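Local coordinates for protein glycoside hydrolase family 81 (Clostridium thermocellum, PDB 6FOP) that probably hydrolyses the beta-1,3-glucosidic bonds of laminarin-like glucans as part of the cellulosome, at residues G568-S571 with E572-G575; Y599-M602 with L603-C606; K615-Q618 with Y619-Y622; N632-N635 with E636-P640. All coordinates share one frame; numbering follows the deposited sequence.

In the fold
Contacts 1 to 4 follow one another along the chain within the C-terminal domain of glycoside hydrolase family 81, each formed between neighbouring residues of one helix or turn. Contact 1 is the capped helix 570-575, contact 2 the end of helix 592-606, contact 3 is helix 615-622, and contact 4 the exit from helix 627-633. Centres of contacts 1 and 2 lie about 9 Å apart and are joined by a nickel ion that takes ligands from both. Contact 3 touches the other three, while contacts 1 and 4, about 17 Å apart between centres, do not meet. Consecutive helices thus pack beside one another, from the nickel site to a magnesium site.

Contact 1: residues G568-S571 with E572-G575. With NI (nickel (II) ion), chain B.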
ATOM      1  N   GLY A 568       7.739  15.517 -16.421  1.00 18.86           N
ATOM      2  CA  GLY A 568       9.143  15.221 -16.116  1.00 19.13           C
ATOM      3  C   GLY A 568       9.766  14.337 -17.172  1.00 17.82           C
ATOM      4  O   GLY A 568       9.090  13.869 -18.102  1.00 18.67           O
ATOM      5  N   THR A 569      11.074  14.136 -17.046  1.00 17.52           N
ATOM      6  CA  THR A 569      11.788  13.260 -17.948  1.00 16.59           C
ATOM      7  C   THR A 569      11.471  11.811 -17.588  1.00 15.54           C
ATOM      8  O   THR A 569      10.897  11.509 -16.510  1.00 15.74           O
ATOM      9  CB  THR A 569      13.310  13.430 -17.829  1.00 16.39           C
ATOM     10  OG1 THR A 569      13.710  12.945 -16.556  1.00 16.07           O
ATOM     11  CG2 THR A 569      13.749  14.898 -18.028  1.00 17.31           C
ATOM     12  N   ASN A 570      11.872  10.901 -18.466  1.00 15.82           N
ATOM     13  CA  ASN A 570      11.744   9.477 -18.174  1.00 15.64           C
ATOM     14  C   ASN A 570      12.654   9.027 -17.026  1.00 15.34           C
ATOM     15  O   ASN A 570      12.346   8.046 -16.333  1.00 14.30           O
ATOM     16  CB  ASN A 570      11.911   8.630 -19.444  1.00 16.54           C
ATOM     17  CG  ASN A 570      10.762   8.825 -20.410  1.00 17.34           C
ATOM     18  OD1 ASN A 570      10.841   9.583 -21.404  1.00 21.75           O
ATOM     19  ND2 ASN A 570       9.674   8.224 -20.086  1.00 16.12           N
ATOM     20  N   SER A 571      13.729   9.773 -16.776  1.00 14.70           N
ATOM     21  CA  SER A 571      14.506   9.561 -15.556  1.00 13.90           C
ATOM     22  C   SER A 571      13.676   9.841 -14.301  1.00 13.45           C
ATOM     23  O   SER A 571      13.714   9.052 -13.339  1.00 14.00           O
ATOM     24  CB  SER A 571      15.784  10.369 -15.569  1.00 14.40           C
ATOM     25  OG  SER A 571      16.498  10.150 -14.374  1.00 15.75           O
ATOM     26  N   GLU A 572      12.955  10.964 -14.296  1.00 13.60           N
ATOM     27  CA  GLU A 572      12.027  11.243 -13.201  1.00 13.77           C
ATOM     28  C   GLU A 572      10.922  10.175 -13.098  1.00 13.99           C
ATOM     29  O   GLU A 572      10.603   9.721 -12.001  1.00 14.23           O
ATOM     30  CB  GLU A 572      11.418  12.643 -13.329  1.00 14.71           C
ATOM     31  CG  GLU A 572      12.466  13.737 -13.136  1.00 15.66           C
ATOM     32  CD  GLU A 572      11.957  15.091 -13.543  1.00 16.93           C
ATOM     33  OE1 GLU A 572      11.378  15.778 -12.679  1.00 19.37           O
ATOM     34  OE2 GLU A 572      12.128  15.459 -14.736  1.00 18.01           O
ATOM     35  N   LYS A 573      10.380   9.737 -14.239  1.00 13.67           N
ATOM     36  CA  LYS A 573       9.323   8.751 -14.193  1.00 14.00           C
ATOM     37  C   LYS A 573       9.792   7.461 -13.520  1.00 12.72           C
ATOM     38  O   LYS A 573       9.059   6.878 -12.714  1.00 14.36           O
ATOM     39  CB  LYS A 573       8.772   8.453 -15.586  1.00 14.06           C
ATOM     40  CG  LYS A 573       8.057   9.628 -16.227  1.00 15.82           C
ATOM     41  CD  LYS A 573       7.434   9.267 -17.561  1.00 17.78           C
ATOM     42  CE  LYS A 573       6.890  10.507 -18.244  1.00 21.66           C
ATOM     43  NZ  LYS A 573       6.163  10.204 -19.494  1.00 26.42           N
ATOM     44  N   HIS A 574      11.007   7.015 -13.830  1.00 13.64           N
ATOM     45  CA  HIS A 574      11.592   5.832 -13.185  1.00 12.87           C
ATOM     46  C   HIS A 574      11.969   6.112 -11.711  1.00 13.44           C
ATOM     47  O   HIS A 574      11.712   5.285 -10.825  1.00 13.39           O
ATOM     48  CB  HIS A 574      12.811   5.373 -13.996  1.00 13.96           C
ATOM     49  CG  HIS A 574      12.445   4.562 -15.196  1.00 13.30           C
ATOM     50  ND1 HIS A 574      12.805   3.249 -15.341  1.00 13.97           N
ATOM     51  CD2 HIS A 574      11.688   4.861 -16.269  1.00 14.39           C
ATOM     52  CE1 HIS A 574      12.313   2.775 -16.461  1.00 14.09           C
ATOM     53  NE2 HIS A 574      11.638   3.736 -17.047  1.00 14.19           N
ATOM     54  N   GLY A 575      12.542   7.297 -11.462  1.00 12.72           N
ATOM     55  CA  GLY A 575      13.089   7.610 -10.147  1.00 12.24           C
ATOM     56  C   GLY A 575      12.064   7.747  -9.035  1.00 11.84           C
ATOM     57  O   GLY A 575      12.419   7.571  -7.850  1.00 12.81           O
TER
HETATM   58 NI    NI B 828      10.493   3.480 -18.748  1.00 14.81          NI
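Lys573 N donates to Thr569 O at 2.9 Å and starts helix 570-575, followed by the bonds from His574 N to Asn570 O and from Gly575 N to Ser571 O. Thr569 stands at the N-cap, and its side chain crosses that of Glu572 at about a right angle. With chi1 at 68°, OG1 of Thr569 sits between its own backbone N and carbonyl carbon, from where it accepts a nearly straight bond from Glu572 N (3.1 Å). Glu572 answers in the other direction: its OE2 takes Thr569 N at 2.9 Å, the donor lying well above the carboxylate plane. This reciprocal pair is a capping box, and threonine and glutamate suit it because a short hydroxyl and a longer carboxylate satisfy amides at the first turn. Asn613 also bonds to both capping side chains, and Trp566 NE1 to Glu572 OE1. Lys573 runs extended beside Asn570, its CG 3.4 Å from Thr569 O, so its aliphatic part lies along the first turn. His574, one residue on, carries its ring to the nickel, which NE2 binds at 2.1 Å; its ND1 is bonded to Asn598 OD1, which probably fixes the ring's rotation. Helix 570-575 packs against helix 592-606 through Ser571 and His574, both touching Met602, and that neighbouring helix supplies Glu601 and Glu605 to the same metal, with His562 as the fourth protein ligand.

Contact 2: residues Y599-M602 with L603-C606; sequences YEEM and LREC. With NI (nickel (II) ion), chain B.
Leu603 lays its CG over one face of the Tyr599 ring, and its CD1 comes within 3.6 Å of Tyr599 CE2, one helical turn back. The other methyl, CD2, meets Met602 CE at 3.7 Å. Met602 SD lies 3.9 Å from Cys606 SG; such a flexible thioether can fill irregular room between helices, and it also touches Ser571 and His574. Toward the polar edge, Arg604 folds back at chi3 (-60°), which brings one face of its guanidinium over Glu600 O and Glu601 CA. Glu601 and Glu605, four residues apart, supply the metal ligands. CG of Glu601 stands anti to its N (chi1 166°), that of Glu605 beside its N, and the two carboxylates converge with planes 49° apart. Glu601 OE2 binds nickel at 2.0 Å and Glu605 OE1 at 1.9 Å. The ion probably offsets the repulsion of the two acids, where Glu601 OE2 and Glu605 OE2 are 3.1 Å apart. Asn550 N bonds to Glu601 OE1 and His549 ND1 to Glu605 OE2, which probably helps to position the ligands. Two ligands spaced i, i+4 on one helix are a common metal-binding arrangement, completed here by His562 and His574.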
ATOM      1  N   TYR A 599      17.130   0.551 -16.071  1.00 14.88           N
ATOM      2  CA  TYR A 599      17.996   1.684 -16.385  1.00 15.25           C
ATOM      3  C   TYR A 599      18.178   1.892 -17.881  1.00 14.58           C
ATOM      4  O   TYR A 599      18.072   3.035 -18.357  1.00 16.45           O
ATOM      5  CB  TYR A 599      19.327   1.504 -15.661  1.00 16.39           C
ATOM      6  CG  TYR A 599      20.354   2.587 -15.877  1.00 15.84           C
ATOM      7  CD1 TYR A 599      20.413   3.703 -15.036  1.00 16.04           C
ATOM      8  CD2 TYR A 599      21.323   2.465 -16.863  1.00 16.57           C
ATOM      9  CE1 TYR A 599      21.390   4.673 -15.227  1.00 16.60           C
ATOM     10  CE2 TYR A 599      22.313   3.410 -17.021  1.00 16.01           C
ATOM     11  CZ  TYR A 599      22.307   4.544 -16.231  1.00 15.47           C
ATOM     12  OH  TYR A 599      23.306   5.490 -16.395  1.00 17.58           O
ATOM     13  N   GLU A 600      18.392   0.800 -18.623  1.00 16.06           N
ATOM     14  CA  GLU A 600      18.562   0.913 -20.077  0.52 16.76           C
ATOM     15  C   GLU A 600      17.269   1.343 -20.776  1.00 16.63           C
ATOM     16  O   GLU A 600      17.324   2.116 -21.726  1.00 17.87           O
ATOM     17  CB  GLU A 600      19.141  -0.366 -20.676  0.52 18.88           C
ATOM     18  CG  GLU A 600      20.598  -0.643 -20.274  0.52 19.92           C
ATOM     19  CD  GLU A 600      21.622   0.381 -20.787  0.52 23.37           C
ATOM     20  OE1 GLU A 600      21.434   0.947 -21.878  0.52 25.94           O
ATOM     21  OE2 GLU A 600      22.629   0.631 -20.079  0.52 24.69           O
ATOM     22  N   GLU A 601      16.110   0.890 -20.265  1.00 15.68           N
ATOM     23  CA  GLU A 601      14.852   1.394 -20.824  1.00 16.54           C
ATOM     24  C   GLU A 601      14.752   2.909 -20.610  1.00 15.21           C
ATOM     25  O   GLU A 601      14.368   3.663 -21.498  1.00 16.57           O
ATOM     26  CB  GLU A 601      13.641   0.735 -20.161  1.00 16.86           C
ATOM     27  CG  GLU A 601      12.331   1.451 -20.469  1.00 18.14           C
ATOM     28  CD  GLU A 601      11.081   0.834 -19.874  1.00 17.15           C
ATOM     29  OE1 GLU A 601      10.768  -0.306 -20.226  1.00 18.69           O
ATOM     30  OE2 GLU A 601      10.408   1.508 -19.059  1.00 15.31           O
ATOM     31  N   MET A 602      15.054   3.338 -19.388  1.00 14.85           N
ATOM     32  CA  MET A 602      15.025   4.761 -19.039  1.00 14.48           C
ATOM     33  C   MET A 602      15.907   5.599 -19.987  1.00 15.44           C
ATOM     34  O   MET A 602      15.465   6.636 -20.497  1.00 15.52           O
ATOM     35  CB  MET A 602      15.424   4.918 -17.549  1.00 14.77           C
ATOM     36  CG  MET A 602      15.532   6.346 -17.035  1.00 15.81           C
ATOM     37  SD  MET A 602      17.084   7.182 -17.419  1.00 16.80           S
ATOM     38  CE  MET A 602      18.235   6.098 -16.583  1.00 15.98           C
ATOM     39  N   LEU A 603      17.113   5.119 -20.275  1.00 16.08           N
ATOM     40  CA  LEU A 603      18.008   5.816 -21.200  1.00 17.04           C
ATOM     41  C   LEU A 603      17.409   5.912 -22.606  1.00 17.31           C
ATOM     42  O   LEU A 603      17.447   6.985 -23.243  1.00 17.71           O
ATOM     43  CB  LEU A 603      19.366   5.121 -21.269  1.00 17.77           C
ATOM     44  CG  LEU A 603      20.253   5.138 -20.029  1.00 18.31           C
ATOM     45  CD1 LEU A 603      21.567   4.465 -20.377  1.00 19.48           C
ATOM     46  CD2 LEU A 603      20.486   6.562 -19.544  1.00 19.07           C
ATOM     47  N   ARG A 604      16.889   4.781 -23.094  1.00 18.02           N
ATOM     48  CA  ARG A 604      16.270   4.759 -24.416  1.00 19.31           C
ATOM     49  C   ARG A 604      15.123   5.762 -24.512  1.00 18.04           C
ATOM     50  O   ARG A 604      14.972   6.484 -25.484  1.00 20.22           O
ATOM     51  CB  ARG A 604      15.765   3.365 -24.758  1.00 23.65           C
ATOM     52  CG  ARG A 604      16.840   2.367 -25.116  1.00 27.67           C
ATOM     53  CD  ARG A 604      16.231   1.175 -25.844  1.00 32.26           C
ATOM     54  NE  ARG A 604      15.235   0.486 -25.020  1.00 35.56           N
ATOM     55  CZ  ARG A 604      15.504  -0.406 -24.059  1.00 33.52           C
ATOM     56  NH1 ARG A 604      16.754  -0.744 -23.761  1.00 39.25           N
ATOM     57  NH2 ARG A 604      14.508  -0.969 -23.391  1.00 36.12           N
ATOM     58  N   GLU A 605      14.305   5.792 -23.463  1.00 16.71           N
ATOM     59  CA  GLU A 605      13.159   6.688 -23.423  1.00 17.89           C
ATOM     60  C   GLU A 605      13.564   8.150 -23.326  1.00 17.37           C
ATOM     61  O   GLU A 605      12.879   9.018 -23.862  1.00 19.80           O
ATOM     62  CB  GLU A 605      12.215   6.290 -22.287  1.00 17.64           C
ATOM     63  CG  GLU A 605      11.601   4.919 -22.522  1.00 17.94           C
ATOM     64  CD  GLU A 605      10.936   4.295 -21.316  1.00 17.92           C
ATOM     65  OE1 GLU A 605      11.269   4.607 -20.139  1.00 17.27           O
ATOM     66  OE2 GLU A 605      10.119   3.383 -21.539  1.00 19.97           O
ATOM     67  N   CYS A 606      14.663   8.435 -22.615  1.00 17.53           N
ATOM     68  CA  CYS A 606      15.187   9.796 -22.559  1.00 17.55           C
ATOM     69  C   CYS A 606      15.899  10.218 -23.852  1.00 18.41           C
ATOM     70  O   CYS A 606      16.078  11.402 -24.086  1.00 21.41           O
ATOM     71  CB  CYS A 606      16.164   9.974 -21.383  1.00 16.73           C
ATOM     72  SG  CYS A 606      15.400   9.858 -19.764  1.00 17.66           S
TER
HETATM   73 NI    NI B 828      10.493   3.480 -18.748  1.00 14.81          NI

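Contact 3: residues K615-Q618 with Y619-Y622; sequences KDIQ and YMYY
Tyr619 presents one face of its ring to the backbone of Lys615: the carbonyl carbon lies 3.9 Å above the plane, displaced toward the rim, and Lys615 O is 3.1 Å from Tyr619 CG. That carbonyl oxygen also accepts the helical bond from Tyr619 N at 2.7 Å. The Lys615 side chain runs alongside the ring in the same direction, with its CB 3.7 Å from Tyr619 CE2 and its CD equally close to the tyrosine OH. Its bend at chi4 (70°) turns the ammonium group away, and NZ bonds to Pro611 O. Lysine suits this place because its methylenes can pack along a ring while its charged end reaches a polar partner. The rings of Tyr621 and Tyr622 lead away from the first turn: Tyr621 stacks with Phe578, whereas Tyr622 meets Tyr599 and sends its OH to Lys596. On another side of the helix, Ile617 CD1 touches Met620 CE at 3.7 Å in one of the two conformers of the methionine, the two chains crossing at a slant. Asp616 OD1 takes a weak bond from Ile617 N while its OD2 is bonded to Glu641 N, and Gln618 reaches helix 570-575 with a weak bond from NE2 to Ser571 O. The chemistry is thus that of a largely buried helix: ring and methylene surfaces fill the interior, while the buried polar ends of Asp616, Tyr622 and, more weakly, Gln618 find partners in the surrounding chain. Lys615, only partly buried, has its own at Pro611.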
ATOM      1  N   LYS A 615      20.472  12.302 -11.820  1.00 13.83           N
ATOM      2  CA  LYS A 615      21.585  11.372 -12.003  1.00 14.28           C
ATOM      3  C   LYS A 615      21.992  10.713 -10.680  1.00 13.31           C
ATOM      4  O   LYS A 615      22.411   9.555 -10.671  1.00 14.04           O
ATOM      5  CB  LYS A 615      22.812  12.083 -12.561  1.00 15.42           C
ATOM      6  CG  LYS A 615      22.734  12.482 -14.025  1.00 17.61           C
ATOM      7  CD  LYS A 615      24.058  13.133 -14.439  1.00 20.19           C
ATOM      8  CE  LYS A 615      24.230  13.245 -15.940  1.00 24.33           C
ATOM      9  NZ  LYS A 615      23.303  14.257 -16.497  1.00 27.42           N
ATOM     10  N   ASP A 616      21.897  11.468  -9.571  1.00 13.14           N
ATOM     11  CA  ASP A 616      22.169  10.885  -8.242  1.00 14.19           C
ATOM     12  C   ASP A 616      21.271   9.680  -7.932  1.00 13.33           C
ATOM     13  O   ASP A 616      21.758   8.595  -7.598  1.00 13.61           O
ATOM     14  CB  ASP A 616      22.123  11.908  -7.102  1.00 14.78           C
ATOM     15  CG  ASP A 616      20.876  12.790  -7.079  1.00 14.52           C
ATOM     16  OD1 ASP A 616      20.053  12.796  -8.036  1.00 14.47           O
ATOM     17  OD2 ASP A 616      20.713  13.484  -6.061  1.00 14.01           O
ATOM     18  N   ILE A 617      19.961   9.872  -8.090  1.00 13.98           N
ATOM     19  CA  ILE A 617      18.993   8.798  -7.838  1.00 14.11           C
ATOM     20  C   ILE A 617      19.298   7.633  -8.783  1.00 12.71           C
ATOM     21  O   ILE A 617      19.306   6.467  -8.361  1.00 13.42           O
ATOM     22  CB  ILE A 617      17.569   9.296  -8.061  1.00 14.80           C
ATOM     23  CG1 ILE A 617      17.214  10.483  -7.172  1.00 16.77           C
ATOM     24  CG2 ILE A 617      16.562   8.180  -7.873  1.00 15.60           C
ATOM     25  CD1 ILE A 617      17.371  10.264  -5.715  1.00 17.95           C
ATOM     26  N   GLN A 618      19.536   7.939 -10.072  1.00 12.62           N
ATOM     27  CA  GLN A 618      19.748   6.866 -11.052  1.00 13.29           C
ATOM     28  C   GLN A 618      21.043   6.119 -10.832  1.00 13.46           C
ATOM     29  O   GLN A 618      21.113   4.904 -11.043  1.00 14.15           O
ATOM     30  CB  GLN A 618      19.698   7.398 -12.477  1.00 14.21           C
ATOM     31  CG  GLN A 618      18.324   7.882 -12.890  1.00 14.92           C
ATOM     32  CD  GLN A 618      17.314   6.770 -12.971  1.00 14.21           C
ATOM     33  OE1 GLN A 618      17.677   5.603 -13.022  1.00 14.62           O
ATOM     34  NE2 GLN A 618      16.035   7.141 -13.047  1.00 15.66           N
ATOM     35  N   TYR A 619      22.097   6.837 -10.417  1.00 13.15           N
ATOM     36  CA  TYR A 619      23.357   6.122 -10.178  1.00 13.83           C
ATOM     37  C   TYR A 619      23.340   5.322  -8.873  1.00 12.55           C
ATOM     38  O   TYR A 619      23.973   4.255  -8.806  1.00 13.69           O
ATOM     39  CB  TYR A 619      24.554   7.066 -10.233  1.00 13.84           C
ATOM     40  CG  TYR A 619      24.763   7.777 -11.557  1.00 14.33           C
ATOM     41  CD1 TYR A 619      24.315   7.236 -12.757  1.00 14.40           C
ATOM     42  CD2 TYR A 619      25.428   8.986 -11.599  1.00 14.17           C
ATOM     43  CE1 TYR A 619      24.537   7.866 -13.971  1.00 15.16           C
ATOM     44  CE2 TYR A 619      25.639   9.636 -12.807  1.00 14.11           C
ATOM     45  CZ  TYR A 619      25.168   9.099 -13.983  1.00 15.00           C
ATOM     46  OH  TYR A 619      25.394   9.730 -15.182  1.00 16.25           O
ATOM     47  N   MET A 620      22.587   5.771  -7.857  1.00 13.34           N
ATOM     48  CA  MET A 620      22.360   4.927  -6.678  0.55 13.98           C
ATOM     49  C   MET A 620      21.634   3.639  -7.046  1.00 13.33           C
ATOM     50  O   MET A 620      21.979   2.550  -6.558  1.00 14.21           O
ATOM     51  CB  MET A 620      21.581   5.674  -5.620  0.55 14.92           C
ATOM     52  CG  MET A 620      22.398   6.755  -4.933  0.55 14.85           C
ATOM     53  SD  MET A 620      21.458   7.418  -3.535  0.55 14.97           S
ATOM     54  CE  MET A 620      20.237   8.430  -4.347  0.55 16.66           C
ATOM     55  N   TYR A 621      20.659   3.752  -7.966  1.00 13.35           N
ATOM     56  CA  TYR A 621      19.921   2.591  -8.451  1.00 14.15           C
ATOM     57  C   TYR A 621      20.825   1.656  -9.267  1.00 13.73           C
ATOM     58  O   TYR A 621      20.885   0.444  -9.019  1.00 13.81           O
ATOM     59  CB  TYR A 621      18.770   3.081  -9.313  1.00 13.79           C
ATOM     60  CG  TYR A 621      17.903   1.997  -9.874  1.00 13.16           C
ATOM     61  CD1 TYR A 621      17.007   1.307  -9.045  1.00 13.45           C
ATOM     62  CD2 TYR A 621      17.906   1.699 -11.235  1.00 14.19           C
ATOM     63  CE1 TYR A 621      16.200   0.307  -9.552  1.00 13.81           C
ATOM     64  CE2 TYR A 621      17.076   0.711 -11.746  1.00 13.59           C
ATOM     65  CZ  TYR A 621      16.228   0.014 -10.901  1.00 13.64           C
ATOM     66  OH  TYR A 621      15.385  -0.962 -11.437  1.00 14.51           O
ATOM     67  N   TYR A 622      21.604   2.257 -10.187  1.00 13.88           N
ATOM     68  CA  TYR A 622      22.464   1.482 -11.084  1.00 14.09           C
ATOM     69  C   TYR A 622      23.566   0.772 -10.298  1.00 13.63           C
ATOM     70  O   TYR A 622      24.044  -0.292 -10.726  1.00 14.70           O
ATOM     71  CB  TYR A 622      23.081   2.348 -12.188  1.00 14.79           C
ATOM     72  CG  TYR A 622      23.674   1.546 -13.311  1.00 15.86           C
ATOM     73  CD1 TYR A 622      22.865   0.839 -14.195  1.00 18.11           C
ATOM     74  CD2 TYR A 622      25.043   1.535 -13.529  1.00 16.57           C
ATOM     75  CE1 TYR A 622      23.406   0.085 -15.216  1.00 18.34           C
ATOM     76  CE2 TYR A 622      25.593   0.777 -14.559  1.00 17.75           C
ATOM     77  CZ  TYR A 622      24.768   0.090 -15.423  1.00 18.51           C
ATOM     78  OH  TYR A 622      25.305  -0.650 -16.455  1.00 20.41           O
TER

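Contact 4: residues N632-N635 with E636-P640. With MG (magnesium ion), chain Z.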
ATOM      1  N   ASN A 632      32.019   5.750 -11.189  1.00 15.09           N
ATOM      2  CA  ASN A 632      32.705   6.443 -12.261  1.00 15.65           C
ATOM      3  C   ASN A 632      31.846   7.569 -12.866  1.00 15.97           C
ATOM      4  O   ASN A 632      32.359   8.649 -13.147  1.00 16.72           O
ATOM      5  CB  ASN A 632      33.155   5.449 -13.324  1.00 16.42           C
ATOM      6  CG  ASN A 632      34.405   5.900 -14.054  1.00 17.05           C
ATOM      7  OD1 ASN A 632      35.385   6.325 -13.441  1.00 21.03           O
ATOM      8  ND2 ASN A 632      34.381   5.814 -15.363  1.00 18.53           N
ATOM      9  N   MET A 633      30.547   7.294 -13.048  1.00 14.31           N
ATOM     10  CA  MET A 633      29.622   8.275 -13.619  1.00 14.72           C
ATOM     11  C   MET A 633      29.262   9.373 -12.633  1.00 14.17           C
ATOM     12  O   MET A 633      28.959  10.500 -13.027  1.00 14.80           O
ATOM     13  CB  MET A 633      28.355   7.612 -14.150  1.00 15.65           C
ATOM     14  CG  MET A 633      28.612   6.654 -15.296  1.00 15.93           C
ATOM     15  SD  MET A 633      27.121   5.987 -16.036  1.00 18.15           S
ATOM     16  CE  MET A 633      26.518   4.898 -14.751  1.00 18.98           C
ATOM     17  N   TRP A 634      29.241   9.043 -11.344  1.00 13.85           N
ATOM     18  CA  TRP A 634      28.942  10.049 -10.367  1.00 14.06           C
ATOM     19  C   TRP A 634      30.020  11.140 -10.394  1.00 13.08           C
ATOM     20  O   TRP A 634      31.200  10.880 -10.621  1.00 15.43           O
ATOM     21  CB  TRP A 634      28.855   9.422  -8.967  1.00 14.91           C
ATOM     22  CG  TRP A 634      28.420  10.418  -7.919  1.00 15.00           C
ATOM     23  CD1 TRP A 634      27.156  10.726  -7.577  1.00 15.02           C
ATOM     24  CD2 TRP A 634      29.260  11.264  -7.122  1.00 14.42           C
ATOM     25  NE1 TRP A 634      27.128  11.708  -6.606  1.00 15.56           N
ATOM     26  CE2 TRP A 634      28.416  12.083  -6.341  1.00 15.07           C
ATOM     27  CE3 TRP A 634      30.637  11.473  -7.055  1.00 15.96           C
ATOM     28  CZ2 TRP A 634      28.909  13.007  -5.423  1.00 15.76           C
ATOM     29  CZ3 TRP A 634      31.119  12.406  -6.135  1.00 16.31           C
ATOM     30  CH2 TRP A 634      30.266  13.173  -5.367  1.00 16.78           C
ATOM     31  N   ASN A 635      29.602  12.373 -10.120  1.00 13.38           N
ATOM     32  CA  ASN A 635      30.558  13.444  -9.865  1.00 13.92           C
ATOM     33  C   ASN A 635      29.911  14.564  -9.079  1.00 15.67           C
ATOM     34  O   ASN A 635      28.684  14.573  -8.869  1.00 15.20           O
ATOM     35  CB  ASN A 635      31.100  13.982 -11.187  1.00 15.19           C
ATOM     36  CG  ASN A 635      29.999  14.555 -12.052  1.00 15.52           C
ATOM     37  OD1 ASN A 635      29.454  15.606 -11.738  1.00 17.50           O
ATOM     38  ND2 ASN A 635      29.702  13.892 -13.159  1.00 17.03           N
ATOM     39  N   GLU A 636      30.739  15.474  -8.586  1.00 16.72           N
ATOM     40  CA  GLU A 636      30.277  16.589  -7.777  1.00 18.74           C
ATOM     41  C   GLU A 636      29.512  17.653  -8.490  1.00 18.31           C
ATOM     42  O   GLU A 636      29.005  18.552  -7.810  1.00 21.98           O
ATOM     43  CB  GLU A 636      31.481  17.327  -7.192  1.00 21.21           C
ATOM     44  CG  GLU A 636      32.108  16.537  -6.111  1.00 22.18           C
ATOM     45  CD  GLU A 636      33.074  17.352  -5.256  1.00 18.60           C
ATOM     46  OE1 GLU A 636      32.784  18.530  -4.874  1.00 18.60           O
ATOM     47  OE2 GLU A 636      34.062  16.725  -4.857  1.00 18.06           O
ATOM     48  N   SER A 637      29.487  17.648  -9.822  1.00 18.55           N
ATOM     49  CA  SER A 637      28.663  18.625 -10.572  1.00 20.79           C
ATOM     50  C   SER A 637      27.189  18.327 -10.465  1.00 18.45           C
ATOM     51  O   SER A 637      26.379  19.200 -10.732  1.00 20.13           O
ATOM     52  CB  SER A 637      28.995  18.658 -12.089  1.00 25.78           C
ATOM     53  OG  SER A 637      28.258  17.657 -12.862  1.00 30.71           O
ATOM     54  N   ILE A 638      26.838  17.098 -10.124  1.00 15.06           N
ATOM     55  CA  ILE A 638      25.428  16.747 -10.019  1.00 14.78           C
ATOM     56  C   ILE A 638      24.782  17.536  -8.906  1.00 15.10           C
ATOM     57  O   ILE A 638      25.269  17.518  -7.782  1.00 16.08           O
ATOM     58  CB  ILE A 638      25.254  15.232  -9.770  1.00 15.30           C
ATOM     59  CG1 ILE A 638      25.799  14.429 -10.949  1.00 16.37           C
ATOM     60  CG2 ILE A 638      23.794  14.888  -9.541  1.00 15.62           C
ATOM     61  CD1 ILE A 638      25.965  12.963 -10.664  1.00 16.17           C
ATOM     62  N   VAL A 639      23.723  18.265  -9.212  1.00 16.57           N
ATOM     63  CA  VAL A 639      22.984  18.980  -8.180  1.00 16.22           C
ATOM     64  C   VAL A 639      22.009  17.965  -7.565  1.00 15.07           C
ATOM     65  O   VAL A 639      21.186  17.413  -8.283  1.00 15.59           O
ATOM     66  CB  VAL A 639      22.214  20.170  -8.777  1.00 18.26           C
ATOM     67  CG1 VAL A 639      21.383  20.859  -7.706  1.00 19.89           C
ATOM     68  CG2 VAL A 639      23.203  21.164  -9.393  1.00 21.09           C
ATOM     69  N   PRO A 640      22.122  17.671  -6.266  1.00 14.22           N
ATOM     70  CA  PRO A 640      21.266  16.643  -5.669  1.00 14.25           C
ATOM     71  C   PRO A 640      19.790  16.881  -5.870  1.00 14.30           C
ATOM     72  O   PRO A 640      19.332  18.028  -5.805  1.00 14.34           O
ATOM     73  CB  PRO A 640      21.617  16.713  -4.173  1.00 14.84           C
ATOM     74  CG  PRO A 640      23.039  17.184  -4.171  1.00 15.79           C
ATOM     75  CD  PRO A 640      23.090  18.193  -5.279  1.00 15.02           C
TER
HETATM   76 MG    MG Z 825      33.117   9.638 -10.307  1.00 20.47          MG
HETATM   77  O   HOH W   1      26.966  15.567  -6.725  1.00 15.05           O
HETATM   78  O   HOH W   2      33.875   9.850  -8.065  1.00 20.97           O
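A chi1 of 61° sets the Asn635 amide between its own backbone N and carbonyl carbon, and Ser637, at 86°, holds its hydroxyl in the corresponding place, so the two short side chains meet. Asn635 OD1 accepts from Ser637 OG at 2.6 Å, the donor tilted slightly from the carbonyl plane, and weakly from Ser637 N at 2.8 Å. One oxygen thus takes the hydroxyl firmly and the backbone N-H more weakly, a task for which asparagine has the right reach. A weak bond from Ile638 N to Asn635 O, 3.4 Å long, closes the turn, and a water donates to both Asn635 O and Ile638 O. Trp634 extends its ring over the residues that follow: Glu636 N lies over one face, offset toward the rim, and Glu636 CG is 3.9 Å from Trp634 CH2. Ile638 points toward the preceding residues and its CD1 comes 4.0 Å from Trp634 CD1, giving the indole an apolar neighbour; Tyr650 stacks on that ring. The Glu636 carboxylate reaches helix 317-329, with a salt bridge to Arg322 and a hydrogen bond to Tyr323. Trp634 O binds magnesium at 2.3 Å, together with a water. The arrangement is an Asx turn, its N-H bond weak, reinforced by the serine hydroxyl, at the start of a type I beta turn, Asn635 to Ile638, directly following a metal site made by Lys631 O of the last helical turn and Trp634 O just beyond it.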